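Local coordinates for phage-related protein (Bordetella bronchiseptica RB50, PDB 3BJQ) that probably serves as a major capsid protein, with many copies joining to build the shell of a phage particle, at residues A149-P154 with A215-E220; P194-R199 with E206-D211. All blocks are in the same frame, centred on the assembly; numbering follows the deposited sequence.

Interaction 1. Residues A149-P154 with A215-E220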
ATOM      1  N   ALA E 149      30.223   9.281  59.090  1.00 41.85           N
ATOM      2  CA  ALA E 149      28.950   9.576  58.438  1.00 40.87           C
ATOM      3  C   ALA E 149      28.979   9.092  57.001  1.00 39.68           C
ATOM      4  O   ALA E 149      27.925   8.940  56.385  1.00 38.01           O
ATOM      5  CB  ALA E 149      28.638  11.073  58.485  1.00 41.22           C
ATOM      6  N   ARG E 150      30.184   8.848  56.471  1.00 38.70           N
ATOM      7  CA  ARG E 150      30.340   8.307  55.123  1.00 37.68           C
ATOM      8  C   ARG E 150      29.856   6.864  55.089  1.00 37.73           C
ATOM      9  O   ARG E 150      30.056   6.113  56.052  1.00 38.63           O
ATOM     10  CB  ARG E 150      31.790   8.381  54.643  1.00 38.28           C
ATOM     11  CG  ARG E 150      32.296   9.782  54.520  1.00 36.77           C
ATOM     12  CD  ARG E 150      33.773   9.791  54.236  1.00 40.46           C
ATOM     13  NE  ARG E 150      34.224  11.148  53.965  1.00 37.93           N
ATOM     14  CZ  ARG E 150      35.477  11.496  53.710  1.00 42.23           C
ATOM     15  NH1 ARG E 150      36.437  10.591  53.697  1.00 45.01           N
ATOM     16  NH2 ARG E 150      35.759  12.769  53.469  1.00 41.57           N
ATOM     17  N   TRP E 151      29.249   6.484  53.962  1.00 36.53           N
ATOM     18  CA  TRP E 151      28.506   5.220  53.834  1.00 36.38           C
ATOM     19  C   TRP E 151      29.361   3.963  53.917  1.00 36.69           C
ATOM     20  O   TRP E 151      28.826   2.855  54.042  1.00 36.83           O
ATOM     21  CB  TRP E 151      27.711   5.229  52.523  1.00 36.12           C
ATOM     22  CG  TRP E 151      26.582   6.224  52.496  1.00 33.36           C
ATOM     23  CD1 TRP E 151      26.374   7.269  53.356  1.00 32.66           C
ATOM     24  CD2 TRP E 151      25.533   6.298  51.523  1.00 36.03           C
ATOM     25  NE1 TRP E 151      25.237   7.943  53.012  1.00 32.75           N
ATOM     26  CE2 TRP E 151      24.715   7.391  51.875  1.00 31.18           C
ATOM     27  CE3 TRP E 151      25.197   5.533  50.401  1.00 34.19           C
ATOM     28  CZ2 TRP E 151      23.586   7.735  51.156  1.00 31.08           C
ATOM     29  CZ3 TRP E 151      24.059   5.874  49.680  1.00 31.73           C
ATOM     30  CH2 TRP E 151      23.263   6.960  50.073  1.00 33.50           C
ATOM     31  N   THR E 152      30.670   4.144  53.781  1.00 37.69           N
ATOM     32  CA  THR E 152      31.654   3.089  53.962  1.00 38.51           C
ATOM     33  C   THR E 152      31.810   2.705  55.444  1.00 40.95           C
ATOM     34  O   THR E 152      32.303   1.623  55.759  1.00 41.89           O
ATOM     35  CB  THR E 152      33.013   3.534  53.427  1.00 38.02           C
ATOM     36  OG1 THR E 152      33.312   4.826  53.950  1.00 40.11           O
ATOM     37  CG2 THR E 152      32.985   3.607  51.896  1.00 35.38           C
ATOM     38  N   SER E 153      31.401   3.598  56.351  1.00 41.74           N
ATOM     39  CA  SER E 153      31.405   3.297  57.764  1.00 42.94           C
ATOM     40  C   SER E 153      30.147   2.519  58.178  1.00 43.80           C
ATOM     41  O   SER E 153      29.032   2.875  57.795  1.00 42.94           O
ATOM     42  CB  SER E 153      31.473   4.574  58.598  1.00 43.54           C
ATOM     43  OG  SER E 153      31.327   4.280  59.991  1.00 48.38           O
ATOM     44  N   PRO E 154      30.316   1.478  59.009  1.00 44.80           N
ATOM     45  CA  PRO E 154      29.137   0.783  59.507  1.00 44.61           C
ATOM     46  C   PRO E 154      28.235   1.681  60.356  1.00 45.17           C
ATOM     47  O   PRO E 154      27.046   1.398  60.486  1.00 44.21           O
ATOM     48  CB  PRO E 154      29.735  -0.333  60.364  1.00 46.49           C
ATOM     49  CG  PRO E 154      31.083   0.149  60.749  1.00 44.95           C
ATOM     50  CD  PRO E 154      31.560   0.893  59.543  1.00 45.52           C
ATOM     51  N   ALA E 215      12.559   0.042  46.663  1.00 39.67           N
ATOM     52  CA  ALA E 215      11.428  -0.268  47.547  1.00 40.36           C
ATOM     53  C   ALA E 215      11.635   0.270  48.966  1.00 41.50           C
ATOM     54  O   ALA E 215      10.703   0.775  49.603  1.00 42.33           O
ATOM     55  CB  ALA E 215      11.185  -1.756  47.610  1.00 38.64           C
ATOM     56  N   LEU E 216      12.851   0.140  49.471  1.00 39.96           N
ATOM     57  CA  LEU E 216      13.177   0.631  50.806  1.00 40.06           C
ATOM     58  C   LEU E 216      13.073   2.163  50.910  1.00 40.22           C
ATOM     59  O   LEU E 216      12.502   2.698  51.868  1.00 40.66           O
ATOM     60  CB  LEU E 216      14.596   0.213  51.190  1.00 39.75           C
ATOM     61  CG  LEU E 216      14.814  -0.339  52.583  1.00 47.00           C
ATOM     62  CD1 LEU E 216      14.019  -1.656  52.736  1.00 43.04           C
ATOM     63  CD2 LEU E 216      16.315  -0.573  52.809  1.00 43.94           C
ATOM     64  N   TRP E 217      13.624   2.860  49.924  1.00 38.54           N
ATOM     65  CA  TRP E 217      13.694   4.317  49.942  1.00 38.49           C
ATOM     66  C   TRP E 217      12.556   5.015  49.178  1.00 39.66           C
ATOM     67  O   TRP E 217      12.440   6.237  49.202  1.00 38.94           O
ATOM     68  CB  TRP E 217      15.059   4.759  49.426  1.00 36.76           C
ATOM     69  CG  TRP E 217      16.223   4.352  50.310  1.00 37.08           C
ATOM     70  CD1 TRP E 217      16.181   3.991  51.632  1.00 34.36           C
ATOM     71  CD2 TRP E 217      17.610   4.356  49.946  1.00 34.02           C
ATOM     72  NE1 TRP E 217      17.447   3.730  52.092  1.00 33.44           N
ATOM     73  CE2 TRP E 217      18.343   3.961  51.085  1.00 30.10           C
ATOM     74  CE3 TRP E 217      18.301   4.640  48.763  1.00 35.19           C
ATOM     75  CZ2 TRP E 217      19.726   3.843  51.075  1.00 33.25           C
ATOM     76  CZ3 TRP E 217      19.690   4.524  48.760  1.00 32.72           C
ATOM     77  CH2 TRP E 217      20.378   4.129  49.906  1.00 32.84           C
ATOM     78  N   GLU E 218      11.725   4.223  48.506  1.00 40.82           N
ATOM     79  CA  GLU E 218      10.545   4.708  47.798  1.00 42.91           C
ATOM     80  C   GLU E 218      10.873   5.815  46.812  1.00 42.34           C
ATOM     81  O   GLU E 218      10.281   6.896  46.853  1.00 40.99           O
ATOM     82  CB  GLU E 218       9.461   5.161  48.783  1.00 44.44           C
ATOM     83  CG  GLU E 218       8.940   4.032  49.666  1.00 47.93           C
ATOM     84  CD  GLU E 218       7.921   4.498  50.701  1.00 52.72           C
ATOM     85  OE1 GLU E 218       7.618   5.722  50.771  1.00 63.00           O
ATOM     86  OE2 GLU E 218       7.421   3.625  51.457  1.00 64.01           O
ATOM     87  N   VAL E 219      11.849   5.529  45.953  1.00 41.10           N
ATOM     88  CA  VAL E 219      12.192   6.384  44.844  1.00 41.82           C
ATOM     89  C   VAL E 219      11.874   5.612  43.572  1.00 39.89           C
ATOM     90  O   VAL E 219      12.252   4.435  43.424  1.00 38.67           O
ATOM     91  CB  VAL E 219      13.681   6.811  44.829  1.00 42.05           C
ATOM     92  CG1 VAL E 219      13.995   7.750  46.015  1.00 41.44           C
ATOM     93  CG2 VAL E 219      14.597   5.590  44.831  1.00 46.58           C
ATOM     94  N   GLU E 220      11.218   6.300  42.646  1.00 38.77           N
ATOM     95  CA  GLU E 220      10.824   5.730  41.369  1.00 39.22           C
ATOM     96  C   GLU E 220      11.952   5.030  40.614  1.00 37.80           C
ATOM     97  O   GLU E 220      11.785   3.925  40.119  1.00 38.26           O
ATOM     98  CB  GLU E 220      10.266   6.835  40.482  1.00 39.86           C
ATOM     99  CG  GLU E 220       9.634   6.365  39.195  1.00 41.53           C
ATOM    100  CD  GLU E 220       8.987   7.514  38.451  1.00 43.45           C
ATOM    101  OE1 GLU E 220       7.782   7.758  38.692  1.00 52.20           O
ATOM    102  OE2 GLU E 220       9.692   8.194  37.673  1.00 47.78           O
TER

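Interaction 2. Residues P194-R199 with E206-D211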
ATOM      1  N   PRO E 194      25.683  -2.732  57.119  1.00 36.23           N
ATOM      2  CA  PRO E 194      25.022  -3.513  58.165  1.00 35.27           C
ATOM      3  C   PRO E 194      23.594  -3.075  58.523  1.00 33.75           C
ATOM      4  O   PRO E 194      22.767  -3.922  58.884  1.00 35.82           O
ATOM      5  CB  PRO E 194      25.979  -3.364  59.363  1.00 36.64           C
ATOM      6  CG  PRO E 194      26.717  -2.109  59.100  1.00 37.93           C
ATOM      7  CD  PRO E 194      26.932  -2.134  57.627  1.00 37.76           C
ATOM      8  N   LYS E 195      23.304  -1.782  58.451  1.00 33.30           N
ATOM      9  CA  LYS E 195      21.966  -1.296  58.794  1.00 34.23           C
ATOM     10  C   LYS E 195      20.994  -1.758  57.742  1.00 34.33           C
ATOM     11  O   LYS E 195      19.887  -2.156  58.063  1.00 34.14           O
ATOM     12  CB  LYS E 195      21.915   0.234  58.903  1.00 33.19           C
ATOM     13  CG  LYS E 195      22.574   0.827  60.140  1.00 32.51           C
ATOM     14  CD  LYS E 195      22.156   2.279  60.341  1.00 33.34           C
ATOM     15  CE  LYS E 195      22.652   2.894  61.665  1.00 33.02           C
ATOM     16  NZ  LYS E 195      24.133   3.071  61.704  1.00 35.32           N
ATOM     17  N   LEU E 196      21.414  -1.691  56.484  1.00 35.25           N
ATOM     18  CA  LEU E 196      20.565  -2.125  55.360  1.00 36.84           C
ATOM     19  C   LEU E 196      20.380  -3.653  55.348  1.00 36.85           C
ATOM     20  O   LEU E 196      19.264  -4.152  55.163  1.00 35.90           O
ATOM     21  CB  LEU E 196      21.137  -1.623  54.033  1.00 35.52           C
ATOM     22  CG  LEU E 196      21.291  -0.083  53.902  1.00 34.42           C
ATOM     23  CD1 LEU E 196      21.782   0.334  52.507  1.00 28.83           C
ATOM     24  CD2 LEU E 196      20.015   0.573  54.150  1.00 29.68           C
ATOM     25  N   ILE E 197      21.464  -4.379  55.611  1.00 37.22           N
ATOM     26  CA  ILE E 197      21.425  -5.835  55.683  1.00 36.09           C
ATOM     27  C   ILE E 197      20.451  -6.275  56.783  1.00 35.99           C
ATOM     28  O   ILE E 197      19.641  -7.184  56.591  1.00 37.68           O
ATOM     29  CB  ILE E 197      22.833  -6.401  55.897  1.00 35.86           C
ATOM     30  CG1 ILE E 197      23.707  -6.151  54.660  1.00 36.60           C
ATOM     31  CG2 ILE E 197      22.802  -7.897  56.200  1.00 42.02           C
ATOM     32  CD1 ILE E 197      23.355  -6.993  53.441  1.00 33.47           C
ATOM     33  N   GLU E 198      20.496  -5.618  57.930  1.00 37.55           N
ATOM     34  CA  GLU E 198      19.625  -6.006  59.055  1.00 39.10           C
ATOM     35  C   GLU E 198      18.164  -5.710  58.709  1.00 38.30           C
ATOM     36  O   GLU E 198      17.259  -6.473  59.060  1.00 41.24           O
ATOM     37  CB  GLU E 198      20.092  -5.322  60.366  1.00 39.49           C
ATOM     38  CG  GLU E 198      19.022  -4.851  61.322  1.00 48.83           C
ATOM     39  CD  GLU E 198      18.233  -5.962  61.965  1.00 61.10           C
ATOM     40  OE1 GLU E 198      18.721  -7.115  61.943  1.00 72.29           O
ATOM     41  OE2 GLU E 198      17.130  -5.672  62.507  1.00 55.22           O
ATOM     42  N   ARG E 199      17.949  -4.593  58.027  1.00 36.40           N
ATOM     43  CA  ARG E 199      16.624  -4.175  57.610  1.00 36.57           C
ATOM     44  C   ARG E 199      15.946  -5.202  56.663  1.00 35.85           C
ATOM     45  O   ARG E 199      14.722  -5.344  56.692  1.00 35.38           O
ATOM     46  CB  ARG E 199      16.721  -2.791  56.951  1.00 36.65           C
ATOM     47  CG  ARG E 199      15.442  -2.232  56.377  1.00 40.23           C
ATOM     48  CD  ARG E 199      14.372  -1.882  57.413  1.00 43.42           C
ATOM     49  NE  ARG E 199      13.164  -1.419  56.713  1.00 51.26           N
ATOM     50  CZ  ARG E 199      12.278  -2.216  56.090  1.00 56.87           C
ATOM     51  NH1 ARG E 199      12.400  -3.536  56.100  1.00 56.42           N
ATOM     52  NH2 ARG E 199      11.240  -1.682  55.447  1.00 59.94           N
ATOM     53  N   GLU E 206      21.544 -11.665  51.443  1.00 36.32           N
ATOM     54  CA  GLU E 206      22.903 -11.397  51.956  1.00 37.05           C
ATOM     55  C   GLU E 206      23.627 -10.180  51.377  1.00 35.42           C
ATOM     56  O   GLU E 206      24.745  -9.887  51.790  1.00 34.27           O
ATOM     57  CB  GLU E 206      23.784 -12.643  51.867  1.00 36.42           C
ATOM     58  CG  GLU E 206      23.949 -13.221  50.516  1.00 39.92           C
ATOM     59  CD  GLU E 206      24.901 -14.407  50.489  1.00 37.07           C
ATOM     60  OE1 GLU E 206      25.316 -14.890  51.570  1.00 41.36           O
ATOM     61  OE2 GLU E 206      25.241 -14.837  49.366  1.00 55.76           O
ATOM     62  N   SER E 207      23.005  -9.486  50.427  1.00 34.55           N
ATOM     63  CA  SER E 207      23.551  -8.242  49.909  1.00 36.04           C
ATOM     64  C   SER E 207      22.420  -7.364  49.414  1.00 34.08           C
ATOM     65  O   SER E 207      21.310  -7.847  49.212  1.00 32.54           O
ATOM     66  CB  SER E 207      24.577  -8.510  48.804  1.00 36.58           C
ATOM     67  OG  SER E 207      23.961  -8.960  47.639  1.00 35.59           O
ATOM     68  N   ILE E 208      22.706  -6.075  49.232  1.00 34.87           N
ATOM     69  CA  ILE E 208      21.717  -5.094  48.803  1.00 35.49           C
ATOM     70  C   ILE E 208      21.784  -4.788  47.304  1.00 36.51           C
ATOM     71  O   ILE E 208      22.858  -4.526  46.749  1.00 34.11           O
ATOM     72  CB  ILE E 208      21.899  -3.735  49.551  1.00 39.21           C
ATOM     73  CG1 ILE E 208      21.908  -3.921  51.083  1.00 43.09           C
ATOM     74  CG2 ILE E 208      20.829  -2.747  49.127  1.00 34.97           C
ATOM     75  CD1 ILE E 208      20.667  -4.512  51.685  1.00 37.20           C
ATOM     76  N   THR E 209      20.613  -4.757  46.676  1.00 37.81           N
ATOM     77  CA  THR E 209      20.471  -4.479  45.266  1.00 36.04           C
ATOM     78  C   THR E 209      19.645  -3.213  45.018  1.00 37.66           C
ATOM     79  O   THR E 209      18.868  -2.817  45.887  1.00 34.51           O
ATOM     80  CB  THR E 209      19.749  -5.633  44.576  1.00 36.43           C
ATOM     81  OG1 THR E 209      18.408  -5.717  45.091  1.00 33.90           O
ATOM     82  CG2 THR E 209      20.506  -6.971  44.775  1.00 28.35           C
ATOM     83  N   ILE E 210      19.765  -2.647  43.806  1.00 40.36           N
ATOM     84  CA  ILE E 210      19.042  -1.443  43.379  1.00 41.75           C
ATOM     85  C   ILE E 210      17.551  -1.591  43.608  1.00 40.99           C
ATOM     86  O   ILE E 210      16.914  -0.705  44.155  1.00 39.66           O
ATOM     87  CB  ILE E 210      19.310  -1.144  41.883  1.00 42.01           C
ATOM     88  CG1 ILE E 210      20.764  -0.742  41.701  1.00 48.30           C
ATOM     89  CG2 ILE E 210      18.440  -0.032  41.365  1.00 43.35           C
ATOM     90  CD1 ILE E 210      21.185   0.376  42.637  1.00 44.76           C
ATOM     91  N   ASP E 211      16.988  -2.710  43.182  1.00 42.08           N
ATOM     92  CA  ASP E 211      15.550  -2.927  43.341  1.00 42.94           C
ATOM     93  C   ASP E 211      15.116  -2.896  44.805  1.00 42.10           C
ATOM     94  O   ASP E 211      14.049  -2.373  45.143  1.00 41.36           O
ATOM     95  CB  ASP E 211      15.130  -4.236  42.687  1.00 44.30           C
ATOM     96  CG  ASP E 211      14.846  -4.076  41.203  1.00 52.11           C
ATOM     97  OD1 ASP E 211      15.472  -3.215  40.530  1.00 56.70           O
ATOM     98  OD2 ASP E 211      13.981  -4.823  40.709  1.00 62.88           O
TER

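Interaction 1. Residues A149-P154 with A215-E220
W151 and W217 are the residues that meet, although their CA atoms, the nearest pair between the two backbones, lie 15.3 Å apart. The gap is therefore spanned by two indoles. W151 stands in a type I beta turn from R150 to S153, closed by S153 N to R150 O at 2.9 Å. W217 ends helix 210-217, just before E218 breaks the helix with a positive phi. With CG anti to the carbonyl carbon (chi1 -68°), the W151 indole extends toward W217. The side chains approach from opposite directions and meet through their six-membered rings, CH2 of W151 lying 4.0 Å from CH2 of W217. With ring centroids 6.0 Å apart and planes at 63°, the pair is oblique. The contact joins a surface loop to a helix end within the domain that holds the six-stranded mixed sheet, a part probably equivalent to the A-domain of HK97-type coat proteins. Each indole is anchored at its nitrogen to helix 158-173, W151 NE1 by D161 OD2 and W217 NE1 by T159 OG1. Both rings also pack on P158 and V162 of that helix and on C190 of helix 184-191.

Interaction 2. Residues P194-R199 with E206-D211
The CD1 methyls of I197 and I208 meet between helix 194-199 and the extended run that leads into helix 210-217. Membership of the phage major capsid protein E family makes an HK97-type coat fold likely, and these two helices and the loop between them would then belong to its A-domain. The backbones are closest at I197 and S207, whose CA atoms are 6.6 Å apart, near enough for short apolar branches to reach main-chain atoms. The CB of I208 is directed at the helix, and its CG1 is anti to the carbonyl carbon (chi1 -54°). That torsion carries the CG1-CD1 arm onto the L196-I197 backbone: I208 CD1 lies 3.8 Å from L196 CB and 4.0 Å from I197 N. The beta carbon of L196 does the touching there, while its side chain also packs on L213 and L216 of helix 210-217.

I197 comes in from a different direction. Its CB does not aim at 206-211, but a chi2 of -72° folds the CG1-CD1 arm back over the main chain of E206 and S207. The two isoleucine arms then converge, I197 CD1 lying 4.1 Å from I208 CD1. Only carbon-to-carbon packing joins the side chains, though the isoleucine methyls also rest on peptide N and O atoms; 191 Å² is buried in total.

R199 and E206 link the chain to a different neighbour at each end. R199 NH1 bonds to E206 O of a second subunit, and E206 OE2 forms a salt bridge with R199 NE of a third subunit, a head-to-tail pattern consistent with a ring. Within the chain, I197 CD1 lies 3.8 Å from S207 CA. The same methyl, I197 CD1, is 3.6 Å from E206 O.

Overall arrangement
Interactions 1 and 2 adjoin, their centres about 9 Å apart and about 21 Å (interaction 1) and 26 Å (interaction 2) from the centre of the chain, on the same side of it. Along the sequence interaction 2 is nested within the loop that interaction 1 closes, and both use helix 210-217: 206-211 enters it and 215-220 leaves it. Two bridges join them. On one side P154 CB packs 3.7 Å from P194 CG; on the other L216 CD2 lies 4.1 Å from L196 CD2, and L216 CD1 is 3.8 Å from R199 CZ. L216, next to W217 in the helix, also packs on E206 of a neighbouring subunit, so the tryptophan pair lies near the subunit interface.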